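Local coordinates for protein dihydrodipicolinate synthase (Bacteroides thetaiotaomicron, PDB 4XKY) that probably acts as a pyruvate-dependent aldolase of the DapA family that forms a Schiff base with its substrate, as in dihydrodipicolinate synthesis or N-acetylneuraminate cleavage, at residues V160-T170 with D185-I195; L30-V39 with A212-V220. All blocks are in the same frame, centred on the assembly; numbering follows the deposited sequence. Where two conformers were deposited one is given.

Contact 1: V160-T170 with D185-I195; sequences VIGFKDSSANT and DFSMLVGPEEI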
loop_
_atom_site.group_PDB
_atom_site.type_symbol
_atom_site.label_atom_id
_atom_site.label_comp_id
_atom_site.label_asym_id
_atom_site.label_seq_id
_atom_site.Cartn_x
_atom_site.Cartn_y
_atom_site.Cartn_z
ATOM N N VAL A 160 -31.935 -0.330 1.500
ATOM C CA VAL A 160 -30.636 -0.432 2.167
ATOM C C VAL A 160 -30.872 -0.320 3.676
ATOM O O VAL A 160 -31.354 0.701 4.146
ATOM C CB VAL A 160 -29.682 0.685 1.670
ATOM C CG1 VAL A 160 -28.307 0.570 2.304
ATOM C CG2 VAL A 160 -29.512 0.617 0.166
ATOM N N ILE A 161 -30.576 -1.365 4.448
ATOM C CA ILE A 161 -31.001 -1.372 5.867
ATOM C C ILE A 161 -29.857 -1.450 6.864
ATOM O O ILE A 161 -30.074 -1.417 8.060
ATOM C CB ILE A 161 -32.021 -2.499 6.180
ATOM C CG1 ILE A 161 -31.459 -3.881 5.840
ATOM C CG2 ILE A 161 -33.316 -2.247 5.425
ATOM C CD1 ILE A 161 -32.356 -5.065 6.209
ATOM N N GLY A 162 -28.627 -1.547 6.396
ATOM C CA GLY A 162 -27.545 -1.639 7.340
ATOM C C GLY A 162 -26.174 -1.562 6.740
ATOM O O GLY A 162 -26.018 -1.401 5.531
ATOM N N PHE A 163 -25.198 -1.682 7.627
ATOM C CA PHE A 163 -23.804 -1.529 7.308
ATOM C C PHE A 163 -22.998 -2.440 8.235
ATOM O O PHE A 163 -23.267 -2.502 9.445
ATOM C CB PHE A 163 -23.427 -0.062 7.509
ATOM C CG PHE A 163 -21.952 0.228 7.385
ATOM C CD1 PHE A 163 -21.363 0.362 6.139
ATOM C CD2 PHE A 163 -21.166 0.411 8.513
ATOM C CE1 PHE A 163 -20.009 0.626 6.013
ATOM C CE2 PHE A 163 -19.811 0.698 8.390
ATOM C CZ PHE A 163 -19.233 0.798 7.139
ATOM N N LYS A 164 -22.038 -3.154 7.651
ATOM C CA LYS A 164 -21.118 -4.056 8.353
ATOM C C LYS A 164 -19.717 -3.532 8.048
ATOM O O LYS A 164 -19.376 -3.309 6.884
ATOM C CB LYS A 164 -21.278 -5.496 7.825
ATOM C CG LYS A 164 -20.367 -6.541 8.468
ATOM C CD LYS A 164 -20.082 -7.793 7.615
ATOM C CE LYS A 164 -18.612 -8.239 7.777
ATOM N NZ LYS A 164 -18.265 -9.683 8.024
ATOM N N ASP A 165 -18.918 -3.316 9.086
ATOM C CA ASP A 165 -17.520 -2.904 8.932
ATOM C C ASP A 165 -16.576 -3.993 9.401
ATOM O O ASP A 165 -16.627 -4.415 10.552
ATOM C CB ASP A 165 -17.207 -1.637 9.738
ATOM C CG ASP A 165 -15.803 -1.087 9.440
ATOM O OD1 ASP A 165 -15.320 -1.297 8.314
ATOM O OD2 ASP A 165 -15.177 -0.460 10.323
ATOM N N SER A 166 -15.714 -4.428 8.495
ATOM C CA SER A 166 -14.672 -5.405 8.790
ATOM C C SER A 166 -13.256 -4.791 8.864
ATOM O O SER A 166 -12.301 -5.512 9.084
ATOM C CB SER A 166 -14.708 -6.519 7.735
ATOM O OG SER A 166 -15.775 -7.416 8.016
ATOM N N SER A 167 -13.081 -3.455 8.716
ATOM C CA SER A 167 -11.716 -2.800 8.609
ATOM C C SER A 167 -10.836 -2.909 9.856
ATOM O O SER A 167 -9.580 -2.979 9.766
ATOM C CB SER A 167 -11.811 -1.296 8.270
ATOM O OG SER A 167 -12.520 -0.563 9.275
ATOM N N ALA A 168 -11.500 -2.887 11.013
ATOM C CA ALA A 168 -10.837 -2.952 12.319
ATOM C C ALA A 168 -10.387 -1.556 12.823
ATOM O O ALA A 168 -9.737 -1.433 13.867
ATOM C CB ALA A 168 -9.660 -3.917 12.261
ATOM N N ASN A 169 -10.731 -0.528 12.044
ATOM C CA ASN A 169 -10.493 0.891 12.316
ATOM C C ASN A 169 -11.688 1.554 12.988
ATOM O O ASN A 169 -12.684 1.871 12.329
ATOM C CB ASN A 169 -10.181 1.622 11.013
ATOM C CG ASN A 169 -9.868 3.090 11.241
ATOM O OD1 ASN A 169 -10.422 3.711 12.132
ATOM N ND2 ASN A 169 -8.965 3.642 10.458
ATOM N N THR A 170 -11.580 1.778 14.294
ATOM C CA THR A 170 -12.714 2.270 15.066
ATOM C C THR A 170 -12.881 3.777 15.064
ATOM O O THR A 170 -13.937 4.265 15.435
ATOM C CB THR A 170 -12.702 1.742 16.523
ATOM O OG1 THR A 170 -11.349 1.596 16.958
ATOM C CG2 THR A 170 -13.400 0.397 16.586
ATOM N N ASP A 185 -32.848 3.132 13.161
ATOM C CA ASP A 185 -33.304 1.879 12.538
ATOM C C ASP A 185 -32.281 1.176 11.625
ATOM O O ASP A 185 -32.487 0.022 11.262
ATOM C CB ASP A 185 -34.554 2.138 11.692
ATOM C CG ASP A 185 -35.806 2.334 12.518
ATOM O OD1 ASP A 185 -35.784 2.133 13.755
ATOM O OD2 ASP A 185 -36.831 2.683 11.896
ATOM N N PHE A 186 -31.230 1.892 11.232
ATOM C CA PHE A 186 -30.211 1.421 10.291
ATOM C C PHE A 186 -29.185 0.650 11.060
ATOM O O PHE A 186 -28.592 1.179 11.987
ATOM C CB PHE A 186 -29.539 2.628 9.629
ATOM C CG PHE A 186 -28.511 2.285 8.574
ATOM C CD1 PHE A 186 -28.891 2.031 7.258
ATOM C CD2 PHE A 186 -27.163 2.294 8.879
ATOM C CE1 PHE A 186 -27.945 1.755 6.284
ATOM C CE2 PHE A 186 -26.204 2.029 7.906
ATOM C CZ PHE A 186 -26.599 1.759 6.605
ATOM N N SER A 187 -28.973 -0.600 10.674
ATOM C CA SER A 187 -28.262 -1.530 11.529
ATOM C C SER A 187 -26.763 -1.319 11.294
ATOM O O SER A 187 -26.299 -1.305 10.153
ATOM C CB SER A 187 -28.733 -2.962 11.253
ATOM O OG SER A 187 -27.958 -3.892 11.971
ATOM N N MET A 188 -26.033 -1.074 12.379
ATOM C CA MET A 188 -24.585 -0.832 12.349
ATOM C C MET A 188 -23.867 -1.991 13.053
ATOM O O MET A 188 -23.958 -2.136 14.286
ATOM C CB MET A 188 -24.219 0.487 13.039
ATOM C CG MET A 188 -24.729 1.759 12.359
ATOM S SD MET A 188 -23.788 2.116 10.867
ATOM C CE MET A 188 -22.242 2.616 11.618
ATOM N N LEU A 189 -23.141 -2.783 12.263
ATOM C CA LEU A 189 -22.498 -4.012 12.724
ATOM C C LEU A 189 -20.972 -4.007 12.568
ATOM O O LEU A 189 -20.426 -3.434 11.615
ATOM C CB LEU A 189 -23.081 -5.201 11.967
ATOM C CG LEU A 189 -24.608 -5.301 11.937
ATOM C CD1 LEU A 189 -25.053 -6.344 10.914
ATOM C CD2 LEU A 189 -25.176 -5.605 13.319
ATOM N N VAL A 190 -20.275 -4.621 13.525
ATOM C CA VAL A 190 -18.811 -4.742 13.468
ATOM C C VAL A 190 -18.415 -6.207 13.339
ATOM O O VAL A 190 -18.905 -7.061 14.073
ATOM C CB VAL A 190 -18.124 -4.156 14.717
ATOM C CG1 VAL A 190 -18.041 -2.639 14.622
ATOM C CG2 VAL A 190 -18.864 -4.579 15.973
ATOM N N GLY A 191 -17.513 -6.480 12.406
ATOM C CA GLY A 191 -17.077 -7.841 12.101
ATOM C C GLY A 191 -16.136 -8.386 13.145
ATOM O O GLY A 191 -16.417 -9.418 13.753
ATOM N N PRO A 192 -15.008 -7.700 13.361
ATOM C CA PRO A 192 -13.967 -8.284 14.181
ATOM C C PRO A 192 -14.377 -8.419 15.620
ATOM O O PRO A 192 -14.770 -7.432 16.233
ATOM C CB PRO A 192 -12.811 -7.296 14.030
ATOM C CG PRO A 192 -13.037 -6.711 12.690
ATOM C CD PRO A 192 -14.516 -6.526 12.628
ATOM N N GLU A 193 -14.269 -9.636 16.157
ATOM C CA GLU A 193 -14.831 -9.929 17.470
ATOM C C GLU A 193 -14.084 -9.265 18.608
ATOM O O GLU A 193 -14.670 -9.041 19.663
ATOM C CB GLU A 193 -14.971 -11.448 17.713
ATOM C CG GLU A 193 -13.675 -12.255 17.754
ATOM C CD GLU A 193 -13.841 -13.681 17.228
ATOM O OE1 GLU A 193 -13.324 -14.626 17.855
ATOM O OE2 GLU A 193 -14.488 -13.862 16.178
ATOM N N GLU A 194 -12.800 -8.945 18.396
ATOM C CA GLU A 194 -11.982 -8.360 19.450
ATOM C C GLU A 194 -12.491 -6.957 19.881
ATOM O O GLU A 194 -12.215 -6.504 20.977
ATOM C CB GLU A 194 -10.513 -8.322 19.013
ATOM C CG GLU A 194 -9.907 -9.717 18.757
ATOM C CD GLU A 194 -10.058 -10.194 17.331
ATOM O OE1 GLU A 194 -10.874 -9.608 16.559
ATOM O OE2 GLU A 194 -9.332 -11.149 16.981
ATOM N N ILE A 195 -13.275 -6.299 19.033
ATOM C CA ILE A 195 -13.754 -4.949 19.320
ATOM C C ILE A 195 -15.285 -4.848 19.349
ATOM O O ILE A 195 -15.843 -3.742 19.285
ATOM C CB ILE A 195 -13.220 -3.944 18.288
ATOM C CG1 ILE A 195 -13.574 -4.376 16.858
ATOM C CG2 ILE A 195 -11.733 -3.767 18.483
ATOM C CD1 ILE A 195 -13.367 -3.296 15.808
HETATM O O HOH W 1 -32.302 -1.692 9.499
#
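Phe163 pairs in parallel with strand 187-190, which helix 170-180 links to strand 160-165 in a beta-alpha-beta unit of the TIM barrel: its N donates to Ser187 O at 2.8 Å, and its O accepts from Leu189 N. Ser187 N to Ile161 O, Asp165 N to Leu189 O and Gly191 N to Asp165 O complete the ladder. Ile161 O also accepts from a water (2.7 Å) that bridges to Asp185 O. Gly162 and Lys164 bond to strand 133-137, while Ser187 OG is held by Leu5 O. Asp165 closes an Asx turn: OD1 receives Ser167 N from above the carboxylate plane, and OD2 meets Ser167 OG on its syn side (2.9 Å). Phe186, its chi1 of -177° setting the ring opposite the backbone N, lays a face over Gly162 CA, 3.7 Å from the centroid, with CE2 3.5 Å from Phe163 CB. With an alanine in place of Phe186, Gly162 CA is likely to lose its CH-pi cover and a gap to open beside Phe163 CB. Met188 SD makes an oblique Met-aromatic contact with Phe163 CD2 (3.9 Å). Most backbone polarity is thus spent on neighbouring strands, which probably steadies Lys164, the predicted Schiff-base lysine, near Tyr136.

Contact 2: L30-V39 with A212-V220; sequences LIEHLIAGGV and ANMFPELYV. With ACT (acetate ion), chain E.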
loop_
_atom_site.group_PDB
_atom_site.type_symbol
_atom_site.label_atom_id
_atom_site.label_comp_id
_atom_site.label_asym_id
_atom_site.label_seq_id
_atom_site.Cartn_x
_atom_site.Cartn_y
_atom_site.Cartn_z
ATOM N N LEU A 30 -23.865 -27.425 12.700
ATOM C CA LEU A 30 -23.407 -26.054 12.960
ATOM C C LEU A 30 -24.586 -25.132 13.195
ATOM O O LEU A 30 -24.600 -24.378 14.163
ATOM C CB LEU A 30 -22.542 -25.537 11.805
ATOM C CG LEU A 30 -22.029 -24.093 11.844
ATOM C CD1 LEU A 30 -21.114 -23.824 13.027
ATOM C CD2 LEU A 30 -21.317 -23.742 10.546
ATOM N N ILE A 31 -25.577 -25.193 12.312
ATOM C CA ILE A 31 -26.728 -24.311 12.421
ATOM C C ILE A 31 -27.597 -24.587 13.660
ATOM O O ILE A 31 -28.066 -23.643 14.292
ATOM C CB ILE A 31 -27.572 -24.307 11.129
ATOM C CG1 ILE A 31 -26.786 -23.635 9.997
ATOM C CG2 ILE A 31 -28.904 -23.577 11.350
ATOM C CD1 ILE A 31 -27.355 -23.923 8.627
ATOM N N GLU A 32 -27.818 -25.851 14.010
ATOM C CA GLU A 32 -28.524 -26.170 15.246
ATOM C C GLU A 32 -27.735 -25.613 16.434
ATOM O O GLU A 32 -28.304 -25.034 17.331
ATOM C CB GLU A 32 -28.739 -27.684 15.414
ATOM C CG GLU A 32 -29.682 -28.339 14.393
ATOM C CD GLU A 32 -31.063 -27.701 14.335
ATOM O OE1 GLU A 32 -31.503 -27.147 15.364
ATOM O OE2 GLU A 32 -31.713 -27.729 13.262
ATOM N N HIS A 33 -26.418 -25.773 16.418
ATOM C CA HIS A 33 -25.544 -25.302 17.508
ATOM C C HIS A 33 -25.651 -23.774 17.670
ATOM O O HIS A 33 -25.712 -23.259 18.781
ATOM C CB HIS A 33 -24.122 -25.767 17.175
ATOM C CG HIS A 33 -23.025 -25.169 17.996
ATOM N ND1 HIS A 33 -22.809 -25.498 19.318
ATOM C CD2 HIS A 33 -21.995 -24.366 17.638
ATOM C CE1 HIS A 33 -21.725 -24.884 19.754
ATOM N NE2 HIS A 33 -21.210 -24.191 18.753
ATOM N N LEU A 34 -25.723 -23.050 16.556
ATOM C CA LEU A 34 -25.850 -21.598 16.631
ATOM C C LEU A 34 -27.216 -21.173 17.147
ATOM O O LEU A 34 -27.316 -20.273 17.999
ATOM C CB LEU A 34 -25.556 -20.949 15.284
ATOM C CG LEU A 34 -24.119 -21.151 14.800
ATOM C CD1 LEU A 34 -23.981 -20.635 13.389
ATOM C CD2 LEU A 34 -23.121 -20.453 15.686
ATOM N N ILE A 35 -28.266 -21.830 16.659
ATOM C CA ILE A 35 -29.622 -21.467 17.061
ATOM C C ILE A 35 -29.805 -21.676 18.561
ATOM O O ILE A 35 -30.239 -20.768 19.267
ATOM C CB ILE A 35 -30.673 -22.264 16.289
ATOM C CG1 ILE A 35 -30.707 -21.765 14.848
ATOM C CG2 ILE A 35 -32.051 -22.114 16.936
ATOM C CD1 ILE A 35 -31.557 -22.577 13.901
ATOM N N ALA A 36 -29.441 -22.865 19.042
ATOM C CA ALA A 36 -29.538 -23.192 20.463
ATOM C C ALA A 36 -28.653 -22.271 21.283
ATOM O O ALA A 36 -28.899 -22.055 22.463
ATOM C CB ALA A 36 -29.146 -24.645 20.717
ATOM N N GLY A 37 -27.616 -21.734 20.657
ATOM C CA GLY A 37 -26.690 -20.860 21.359
ATOM C C GLY A 37 -27.167 -19.430 21.503
ATOM O O GLY A 37 -26.467 -18.608 22.103
ATOM N N GLY A 38 -28.330 -19.120 20.923
ATOM C CA GLY A 38 -28.950 -17.821 21.095
ATOM C C GLY A 38 -28.566 -16.748 20.090
ATOM O O GLY A 38 -28.868 -15.583 20.316
ATOM N N VAL A 39 -27.920 -17.097 18.975
ATOM C CA VAL A 39 -27.550 -16.053 18.012
ATOM C C VAL A 39 -28.827 -15.482 17.343
ATOM O O VAL A 39 -29.900 -16.089 17.384
ATOM C CB VAL A 39 -26.516 -16.508 16.943
ATOM C CG1 VAL A 39 -25.282 -17.141 17.590
ATOM C CG2 VAL A 39 -27.137 -17.443 15.919
ATOM N N ALA A 212 -18.152 -17.036 17.073
ATOM C CA ALA A 212 -19.466 -17.513 17.516
ATOM C C ALA A 212 -19.822 -18.848 16.847
ATOM O O ALA A 212 -20.708 -19.555 17.324
ATOM C CB ALA A 212 -20.551 -16.467 17.286
ATOM N N ASN A 213 -19.154 -19.196 15.746
ATOM C CA ASN A 213 -19.278 -20.556 15.207
ATOM C C ASN A 213 -18.962 -21.604 16.308
ATOM O O ASN A 213 -19.606 -22.635 16.382
ATOM C CB ASN A 213 -18.357 -20.780 13.999
ATOM C CG ASN A 213 -18.884 -20.141 12.685
ATOM O OD1 ASN A 213 -19.648 -20.751 11.957
ATOM N ND2 ASN A 213 -18.411 -18.956 12.360
ATOM N N MET A 214 -17.954 -21.342 17.140
ATOM C CA MET A 214 -17.480 -22.319 18.129
ATOM C C MET A 214 -18.270 -22.194 19.432
ATOM O O MET A 214 -18.716 -23.202 19.970
ATOM C CB MET A 214 -15.995 -22.124 18.485
ATOM C CG MET A 214 -14.978 -22.263 17.350
ATOM S SD MET A 214 -13.287 -21.934 17.914
ATOM C CE MET A 214 -13.249 -20.155 18.078
ATOM N N PHE A 215 -18.429 -20.953 19.914
ATOM C CA PHE A 215 -18.946 -20.660 21.266
ATOM C C PHE A 215 -19.990 -19.559 21.194
ATOM O O PHE A 215 -19.735 -18.446 21.621
ATOM C CB PHE A 215 -17.804 -20.205 22.207
ATOM C CG PHE A 215 -16.637 -21.156 22.239
ATOM C CD1 PHE A 215 -16.810 -22.459 22.678
ATOM C CD2 PHE A 215 -15.376 -20.746 21.829
ATOM C CE1 PHE A 215 -15.751 -23.343 22.694
ATOM C CE2 PHE A 215 -14.322 -21.619 21.823
ATOM C CZ PHE A 215 -14.506 -22.921 22.265
ATOM N N PRO A 216 -21.169 -19.859 20.630
ATOM C CA PRO A 216 -22.175 -18.801 20.450
ATOM C C PRO A 216 -22.582 -18.158 21.774
ATOM O O PRO A 216 -22.763 -16.945 21.846
ATOM C CB PRO A 216 -23.367 -19.537 19.828
ATOM C CG PRO A 216 -23.056 -20.995 19.950
ATOM C CD PRO A 216 -21.572 -21.116 19.990
ATOM N N GLU A 217 -22.693 -18.957 22.826
ATOM C CA GLU A 217 -23.143 -18.420 24.115
ATOM C C GLU A 217 -22.207 -17.395 24.702
ATOM O O GLU A 217 -22.658 -16.431 25.304
ATOM C CB GLU A 217 -23.363 -19.538 25.134
ATOM C CG GLU A 217 -24.538 -20.398 24.720
ATOM C CD GLU A 217 -24.844 -21.540 25.663
ATOM O OE1 GLU A 217 -24.121 -21.718 26.674
ATOM O OE2 GLU A 217 -25.831 -22.257 25.383
ATOM N N LEU A 218 -20.905 -17.637 24.584
ATOM C CA LEU A 218 -19.929 -16.682 25.061
ATOM C C LEU A 218 -20.131 -15.337 24.359
ATOM O O LEU A 218 -20.111 -14.303 25.009
ATOM C CB LEU A 218 -18.501 -17.185 24.827
ATOM C CG LEU A 218 -17.406 -16.110 24.858
ATOM C CD1 LEU A 218 -17.243 -15.526 26.249
ATOM C CD2 LEU A 218 -16.081 -16.695 24.404
ATOM N N TYR A 219 -20.321 -15.334 23.040
ATOM C CA TYR A 219 -20.386 -14.055 22.343
ATOM C C TYR A 219 -21.716 -13.354 22.595
ATOM O O TYR A 219 -21.767 -12.128 22.677
ATOM C CB TYR A 219 -20.122 -14.230 20.854
ATOM C CG TYR A 219 -18.702 -14.626 20.613
ATOM C CD1 TYR A 219 -17.727 -13.678 20.355
ATOM C CD2 TYR A 219 -18.320 -15.936 20.716
ATOM C CE1 TYR A 219 -16.413 -14.042 20.166
ATOM C CE2 TYR A 219 -17.002 -16.309 20.534
ATOM C CZ TYR A 219 -16.057 -15.353 20.262
ATOM O OH TYR A 219 -14.749 -15.721 20.065
ATOM N N VAL A 220 -22.790 -14.130 22.707
ATOM C CA VAL A 220 -24.100 -13.590 23.062
ATOM C C VAL A 220 -24.065 -12.978 24.453
ATOM O O VAL A 220 -24.598 -11.882 24.661
ATOM C CB VAL A 220 -25.196 -14.669 22.973
ATOM C CG1 VAL A 220 -26.496 -14.189 23.602
ATOM C CG2 VAL A 220 -25.434 -15.012 21.511
HETATM C C ACT E . -20.700 -21.882 24.048
HETATM O O ACT E . -21.525 -21.908 23.101
HETATM O OXT ACT E . -20.190 -20.812 24.439
HETATM C CH3 ACT E . -20.288 -23.147 24.761
#
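The C-terminal end of helix 24-36, closed by a Schellman motif at Gly38, packs here against the start of helix 216-227, two neighbouring helices on the outside of the TIM barrel. Their short segments run roughly parallel, crossing at -34°. His33 carries the polar part: NE2 donates to Met214 O at 2.9 Å, with the oxygen close to the imidazole plane but the donor 64° out of the carbonyl plane, so it meets the C=O from above. The imidazole reaches residues 213-216 because chi1 (168°) turns it away from the backbone N, and Pro216 CG lies over one face, 4.1 Å from the centroid, in a CH-pi contact. Pro216 is also wedged against Gly37, where any CB would run into Pro216 CG. Val39 CG1 touches Pro216 CB at 3.8 Å, and Val220 CG2 rests on Gly38 O at 3.7 Å. Deeper in, Leu30 CD1 meets Asn213 OD1 at 3.6 Å; that oxygen takes a weak bond from Val13 N, while Asn213 ND2 is held by Gly210 O and Pro11 O. An acetate, probably from the crystallisation liquor, sits at the opening turn, accepting from Glu217 N on its O (3.2 Å) and from Leu218 N on its OXT (3.3 Å); the amides of the helix start are likely to favour its negative charge. Asn213 also comes close to Thr48, a predicted pyruvate-binding residue, their side chains about 4 Å apart. Packing of the helix after the first barrel strand on the helix after the last is how a beta/alpha-barrel closes its outer ring.

In the fold
From the N terminus, the chain lays down strand 7-8 and then helix 24-36, the first half of contact 2, which stays without its partner through most of the barrel. Four barrel strands follow before strand 160-165 opens contact 1; helix 170-180 then crosses over, and strand 187-190 closes this short beta-alpha-beta loop. After strand 206-207, residues 212-220 return to helix 24-36, so contact 1 is enclosed within the loop of contact 2. Contact 1 builds the barrel wall, and its Ala168 and Thr170 bond to another chain of the tetramer; contact 2 joins the barrel's ends outside. Their centres lie about 19 Å apart, but they touch where Glu193 and Tyr219 form a probable, weak hydrogen bond.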